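Local coordinates for ALKF (PDB 3ZBO), which is of uncertain cellular function but has affinity for branched DNA such as Holliday junctions and is related to the HEAT-like repeat DNA glycosylases AlkC and AlkD, at residues A115-D120 and C137-L141; P36-V40 and T65-D69; E171-S175 and V205-R209. All blocks are in the same frame, centred on the assembly; numbering follows the deposited sequence.

The three contacts follow one another along the chain without interleaving: 36-40 with 65-69 closes first, then 115-120 with 137-141, then 171-175 with 205-209. Contacts 1 and 2 lie on opposite sides of the chain's centre, with their own centres 25 Å apart, and contact 3 is centred 24 Å from contact 2 and 19 Å from contact 1. None touches another; the nearest atoms of contacts 1 and 3 are about 7 Å apart. Helix 171-187 connects these two: its first turn meets segment 205-209 in contact 3, while F180 further on touches Y138 of contact 1. Contact 1 packs helix on helix, contact 2 anchors a loop, and contact 3 docks a beta-hairpin.

Contact 1 of 3, residues A115-D120 and C137-L141; sequences AQDVAD and CYCWL
A115 to D120 and C137 to L141 are turns of two nearly antiparallel helices, their axes 156° apart and 10.4 Å from each other at closest approach, with A119 and C137 the nearest CA pair. A115 and A119 of helix 115-124 both turn CB toward helix 128-144. A115 CB lies 3.8 Å from L141 CD2 and also meets C137 SG, which is anti to the backbone N, while A119 CB touches C137 CB. Y138 reaches across this apolar patch to helix 115-124. The CE1 side of its ring passes A119 CB at 3.7 Å, obliquely, and the aliphatic part of Q116 runs by the CZ and CE2 side, CG 3.8 Å from CZ. At the far end Y138 OH donates to D120 OD1 over 2.6 Å. OD1 lies at the ring's edge, near its plane, and is met on the syn side but tilted out of the carboxylate plane, which is 14° from that of the ring. Q116 extends beyond CG, its amide turned 62° from the ring. K154 completes the polar cluster: its NZ bonds to Q116 OE1 and Y138 OH and forms a salt bridge with D120 OD2, while Q116 NE2 is held by A149 O. The phenol oxygen is thus hydrogen-bonded to both carboxylate and ammonium group, which would be expected to polarise its O-H, and the lysine probably balances the aspartate's charge in this cluster of Q116, D120, Y138 and K154.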
# COMPACT_ATOMS: atom_id res chain seq x y z
N ALA A 115 -0.22 -7.81 -11.31
CA ALA A 115 0.41 -7.08 -10.21
C ALA A 115 1.90 -6.91 -10.38
O ALA A 115 2.43 -5.77 -10.30
CB ALA A 115 0.07 -7.75 -8.88
N GLN A 116 2.65 -8.01 -10.60
CA GLN A 116 4.08 -7.84 -10.67
C GLN A 116 4.51 -7.05 -11.90
O GLN A 116 5.44 -6.24 -11.81
CB GLN A 116 4.85 -9.21 -10.65
CG GLN A 116 4.72 -9.94 -9.31
CD GLN A 116 5.57 -11.19 -9.28
OE1 GLN A 116 6.78 -11.17 -9.64
NE2 GLN A 116 4.93 -12.25 -8.70
N ASP A 117 3.83 -7.25 -13.04
CA ASP A 117 4.28 -6.52 -14.24
C ASP A 117 4.13 -5.00 -14.04
O ASP A 117 5.03 -4.20 -14.34
CB ASP A 117 3.43 -6.96 -15.39
CG ASP A 117 3.85 -8.35 -15.90
OD1 ASP A 117 4.99 -8.83 -15.54
OD2 ASP A 117 3.04 -8.94 -16.63
N VAL A 118 2.97 -4.57 -13.49
CA VAL A 118 2.71 -3.17 -13.28
C VAL A 118 3.60 -2.63 -12.12
O VAL A 118 4.24 -1.59 -12.27
CB VAL A 118 1.26 -2.92 -12.95
CG1 VAL A 118 1.05 -1.40 -12.64
CG2 VAL A 118 0.39 -3.33 -14.15
N ALA A 119 3.69 -3.38 -11.04
CA ALA A 119 4.56 -2.89 -9.94
C ALA A 119 5.99 -2.74 -10.34
O ALA A 119 6.68 -1.81 -9.94
CB ALA A 119 4.47 -3.89 -8.74
N ASP A 120 6.49 -3.67 -11.14
CA ASP A 120 7.87 -3.53 -11.67
C ASP A 120 8.10 -2.26 -12.50
O ASP A 120 9.13 -1.53 -12.33
CB ASP A 120 8.28 -4.73 -12.51
CG ASP A 120 8.39 -6.03 -11.71
OD1 ASP A 120 8.55 -5.98 -10.44
OD2 ASP A 120 8.43 -7.09 -12.37
N CYS A 137 3.01 -2.78 -3.30
CA CYS A 137 2.27 -3.91 -3.90
C CYS A 137 3.03 -5.18 -3.65
O CYS A 137 2.35 -6.19 -3.32
CB CYS A 137 2.19 -3.59 -5.37
SG CYS A 137 1.26 -4.91 -6.27
N TYR A 138 4.36 -5.18 -3.78
CA TYR A 138 5.08 -6.42 -3.47
C TYR A 138 4.85 -6.87 -2.03
O TYR A 138 4.77 -8.07 -1.75
CB TYR A 138 6.58 -6.39 -3.77
CG TYR A 138 6.86 -6.77 -5.19
CD1 TYR A 138 6.85 -5.81 -6.21
CD2 TYR A 138 7.06 -8.13 -5.51
CE1 TYR A 138 7.09 -6.23 -7.53
CE2 TYR A 138 7.34 -8.50 -6.86
CZ TYR A 138 7.33 -7.57 -7.79
OH TYR A 138 7.59 -8.00 -9.08
N CYS A 139 4.86 -5.93 -1.09
CA CYS A 139 4.60 -6.34 0.31
C CYS A 139 3.23 -7.01 0.41
O CYS A 139 3.13 -8.03 1.12
CB CYS A 139 4.61 -5.14 1.24
SG CYS A 139 6.16 -4.27 1.30
N TRP A 140 2.18 -6.49 -0.27
CA TRP A 140 0.86 -7.08 -0.15
C TRP A 140 0.84 -8.40 -0.87
O TRP A 140 0.16 -9.34 -0.36
CB TRP A 140 -0.23 -6.14 -0.75
CG TRP A 140 -0.07 -4.72 -0.23
CD1 TRP A 140 -0.28 -3.60 -1.02
CD2 TRP A 140 0.35 -4.22 1.07
NE1 TRP A 140 -0.05 -2.43 -0.30
CE2 TRP A 140 0.41 -2.77 0.94
CE3 TRP A 140 0.82 -4.82 2.30
CZ2 TRP A 140 0.74 -1.94 2.02
CZ3 TRP A 140 1.16 -4.02 3.32
CH2 TRP A 140 1.16 -2.56 3.20
N LEU A 141 1.54 -8.52 -1.99
CA LEU A 141 1.56 -9.84 -2.71
C LEU A 141 2.26 -10.89 -1.86
O LEU A 141 1.79 -12.06 -1.79
CB LEU A 141 2.37 -9.69 -3.99
CG LEU A 141 1.71 -8.90 -5.09
CD1 LEU A 141 2.74 -8.75 -6.15
CD2 LEU A 141 0.48 -9.62 -5.62

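Contact 2 of 3, residues P36-V40 and T65-D69; sequences PVFGV and TGNYD
D69, in the first turn of helix 68-77, grips three successive backbone N-H groups of the loop at 36-40. OD2 accepts from F38 N and G39 N, both at 2.7 Å, the first nearly along the C-O axis and the second from above the carboxylate plane. OD1 takes V40 N at 2.8 Å, again from above the plane, in the straightest of the three bonds (166°). A water donates both to OD1 and to V40 O, which Y28 OH also reaches. With CG beside its own backbone N (chi1 -62°), D69 presents both oxygens to the loop, and V37 CG2 lies 3.4 Å from OD2. G39 has positive phi where the chain curls round the carboxylate. N67 makes a different kind of contact: its ND2 sits 3.3 Å above the centre of the F38 ring, the amide inclined 61° to the ring plane. N67 OD1 accepts weak bonds from D69 N, the capping bond, and from A70 N, and N67 CA approaches P36 O at 3.1 Å as a CA-H...O contact. Just before it, T65 OG1 accepts from N67 N and is also bonded to L62 O. P36, preceded by a cis peptide, lays its ring against N67 CB. The junction thus combines an ST turn at T65 with an N-cap at N67, and a first-turn aspartate of the capped helix clasps the loop between helices 22-30 and 46-52.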
# COMPACT_ATOMS: atom_id res chain seq x y z
N PRO A 36 -11.19 17.69 -0.47
CA PRO A 36 -12.22 17.19 0.40
C PRO A 36 -11.85 15.87 1.02
O PRO A 36 -11.31 14.98 0.33
CB PRO A 36 -13.42 17.01 -0.55
CG PRO A 36 -12.83 16.69 -1.84
CD PRO A 36 -11.44 17.38 -1.91
N VAL A 37 -12.20 15.74 2.30
CA VAL A 37 -11.92 14.52 3.05
C VAL A 37 -12.89 14.48 4.20
O VAL A 37 -13.15 15.54 4.84
CB VAL A 37 -10.41 14.43 3.45
CG1 VAL A 37 -10.01 15.62 4.29
CG2 VAL A 37 -10.17 13.14 4.26
N PHE A 38 -13.43 13.30 4.48
CA PHE A 38 -14.38 13.21 5.54
C PHE A 38 -13.81 12.59 6.82
O PHE A 38 -14.30 12.91 7.94
CB PHE A 38 -15.56 12.33 5.17
CG PHE A 38 -16.35 12.76 3.94
CD1 PHE A 38 -16.62 14.09 3.63
CD2 PHE A 38 -16.79 11.76 3.07
CE1 PHE A 38 -17.41 14.43 2.50
CE2 PHE A 38 -17.56 12.09 1.91
CZ PHE A 38 -17.86 13.39 1.67
N GLY A 39 -12.82 11.68 6.71
CA GLY A 39 -12.31 11.08 7.92
C GLY A 39 -13.13 9.88 8.33
O GLY A 39 -13.63 9.73 9.50
N VAL A 40 -13.19 8.86 7.47
CA VAL A 40 -13.97 7.65 7.78
C VAL A 40 -13.09 6.50 8.25
O VAL A 40 -12.18 6.10 7.54
CB VAL A 40 -14.77 7.19 6.52
CG1 VAL A 40 -15.58 5.90 6.81
CG2 VAL A 40 -15.67 8.32 6.00
N THR A 65 -13.60 11.59 -7.45
CA THR A 65 -13.97 12.71 -6.55
C THR A 65 -12.74 13.47 -6.07
O THR A 65 -12.84 14.65 -5.72
CB THR A 65 -14.73 12.25 -5.34
OG1 THR A 65 -13.95 11.41 -4.56
CG2 THR A 65 -16.06 11.60 -5.77
N GLY A 66 -11.62 12.76 -5.95
CA GLY A 66 -10.47 13.34 -5.25
C GLY A 66 -10.68 13.47 -3.75
O GLY A 66 -9.80 14.08 -3.10
N ASN A 67 -11.69 12.82 -3.20
CA ASN A 67 -11.94 12.76 -1.77
C ASN A 67 -11.34 11.46 -1.25
O ASN A 67 -11.68 10.35 -1.69
CB ASN A 67 -13.45 12.85 -1.54
CG ASN A 67 -13.83 12.65 -0.08
OD1 ASN A 67 -13.30 11.80 0.64
ND2 ASN A 67 -14.80 13.45 0.37
N TYR A 68 -10.32 11.59 -0.36
CA TYR A 68 -9.60 10.43 0.07
C TYR A 68 -10.51 9.27 0.53
O TYR A 68 -10.28 8.09 0.23
CB TYR A 68 -8.60 10.77 1.23
CG TYR A 68 -7.95 9.53 1.81
CD1 TYR A 68 -7.04 8.76 1.08
CD2 TYR A 68 -8.34 9.04 3.11
CE1 TYR A 68 -6.50 7.59 1.57
CE2 TYR A 68 -7.80 7.89 3.59
CZ TYR A 68 -6.85 7.13 2.86
OH TYR A 68 -6.32 5.97 3.30
N ASP A 69 -11.53 9.58 1.32
CA ASP A 69 -12.32 8.44 1.82
C ASP A 69 -13.10 7.76 0.72
O ASP A 69 -13.26 6.51 0.71
CB ASP A 69 -13.32 8.91 2.88
CG ASP A 69 -12.60 9.49 4.11
OD1 ASP A 69 -12.08 8.73 4.89
OD2 ASP A 69 -12.56 10.72 4.19
O HOH W 1 -11.00 6.27 5.10

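Contact 3 of 3, residues E171-S175 and V205-R209; sequences ERTKS and VEVKR
E171 and K174, one turn apart at the start of helix 171-187, hold segment 205-209 by two bonds. The E171 chain is bent at chi2 (-60°), which turns its carboxylate alongside K208, within reach of K174 NZ. There OE1 accepts from K208 N at 2.9 Å in a nearly straight bond (168°), while the aliphatic part of K208 runs obliquely past the carboxylate, its CB 3.6 Å from E171 CD. K174 is stretched out beyond CG, and its NZ donates to E206 O over 2.8 Å, close to the carbonyl axis. The same ammonium group forms a salt bridge with E171 OE1 at 2.9 Å, on the syn side but tilted out of the plane; K208 N comes from above the opposite face. V205 CG1 rests 3.8 Å from K174 CB, and V207 places CG1 against E171 O and CG2 near S175. R172 starts with CB pointing away from segment 205-209, but bends at chi2 and chi3 bring its guanidinium back, with V207 CG1 over one face. Its NH1 and R209 NH1 share a bridging water, at the edge of both groups; Y98 makes a cation-pi contact with R172, and R209 NH2 bonds to K213 O. E206 O and E171 OE1, acceptors only 3.3 Å apart, are both bonded by K174 NZ, whose charge probably offsets their repulsion. The ion pair positions both groups, whose main-chain bonds join helix 171-187 to the hairpin of strands 204-207 and 215-218.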
# COMPACT_ATOMS: atom_id res chain seq x y z
N GLU A 171 11.51 10.08 -0.18
CA GLU A 171 11.06 9.76 1.18
C GLU A 171 10.00 8.67 1.22
O GLU A 171 10.11 7.72 2.00
CB GLU A 171 10.57 10.93 2.01
CG GLU A 171 11.58 12.13 1.96
CD GLU A 171 12.97 11.78 2.50
OE1 GLU A 171 13.10 10.95 3.43
OE2 GLU A 171 13.99 12.42 2.03
N ARG A 172 8.93 8.82 0.45
CA ARG A 172 7.90 7.79 0.56
C ARG A 172 8.35 6.49 -0.01
O ARG A 172 7.90 5.40 0.46
CB ARG A 172 6.59 8.21 -0.13
CG ARG A 172 5.91 9.38 0.53
CD ARG A 172 5.82 9.46 2.06
NE ARG A 172 5.41 8.13 2.58
CZ ARG A 172 5.20 7.96 3.88
NH1 ARG A 172 5.23 9.05 4.74
NH2 ARG A 172 5.00 6.72 4.31
N THR A 173 9.25 6.49 -0.97
CA THR A 173 9.79 5.27 -1.53
C THR A 173 10.51 4.52 -0.39
O THR A 173 10.47 3.27 -0.31
CB THR A 173 10.70 5.56 -2.75
OG1 THR A 173 10.03 6.48 -3.60
CG2 THR A 173 10.93 4.27 -3.50
N LYS A 174 11.29 5.25 0.43
CA LYS A 174 12.08 4.64 1.50
C LYS A 174 11.11 3.86 2.42
O LYS A 174 11.45 2.76 2.88
CB LYS A 174 12.67 5.73 2.42
CG LYS A 174 13.76 6.53 1.81
CD LYS A 174 14.25 7.51 2.91
CE LYS A 174 15.33 8.41 2.37
NZ LYS A 174 15.62 9.46 3.45
N SER A 175 9.95 4.44 2.78
CA SER A 175 9.00 3.75 3.67
C SER A 175 8.57 2.45 3.03
O SER A 175 8.54 1.40 3.74
CB SER A 175 7.79 4.68 3.87
OG SER A 175 6.72 3.90 4.49
N VAL A 205 16.33 3.92 8.86
CA VAL A 205 15.93 4.63 7.64
C VAL A 205 15.07 5.80 8.07
O VAL A 205 14.09 5.64 8.86
CB VAL A 205 15.04 3.67 6.76
CG1 VAL A 205 14.36 4.46 5.61
CG2 VAL A 205 16.00 2.57 6.19
N GLU A 206 15.49 6.99 7.65
CA GLU A 206 14.82 8.23 8.10
C GLU A 206 13.92 8.73 6.98
O GLU A 206 14.41 9.12 5.91
CB GLU A 206 15.86 9.31 8.52
CG GLU A 206 15.10 10.59 8.85
CD GLU A 206 16.00 11.73 9.24
OE1 GLU A 206 17.23 11.64 9.25
OE2 GLU A 206 15.39 12.77 9.58
N VAL A 207 12.63 8.67 7.26
CA VAL A 207 11.60 9.19 6.33
C VAL A 207 11.26 10.62 6.77
O VAL A 207 10.64 10.85 7.80
CB VAL A 207 10.33 8.34 6.40
CG1 VAL A 207 9.30 8.84 5.38
CG2 VAL A 207 10.66 6.86 6.04
N LYS A 208 11.75 11.56 5.94
CA LYS A 208 11.46 13.00 6.20
C LYS A 208 10.07 13.29 5.75
O LYS A 208 9.59 12.73 4.76
CB LYS A 208 12.48 13.80 5.42
CG LYS A 208 13.84 13.57 5.99
CD LYS A 208 14.87 14.27 5.18
CE LYS A 208 16.26 13.75 5.65
NZ LYS A 208 17.34 14.14 4.67
N ARG A 209 9.40 14.12 6.54
CA ARG A 209 7.96 14.40 6.29
C ARG A 209 7.70 15.89 6.49
O ARG A 209 8.27 16.55 7.39
CB ARG A 209 7.14 13.58 7.28
CG ARG A 209 7.38 12.06 7.06
CD ARG A 209 6.48 11.23 7.93
NE ARG A 209 6.82 11.47 9.37
CZ ARG A 209 6.25 10.74 10.33
NH1 ARG A 209 5.40 9.78 9.95
NH2 ARG A 209 6.51 10.91 11.61
O HOH W 2 4.48 8.35 7.53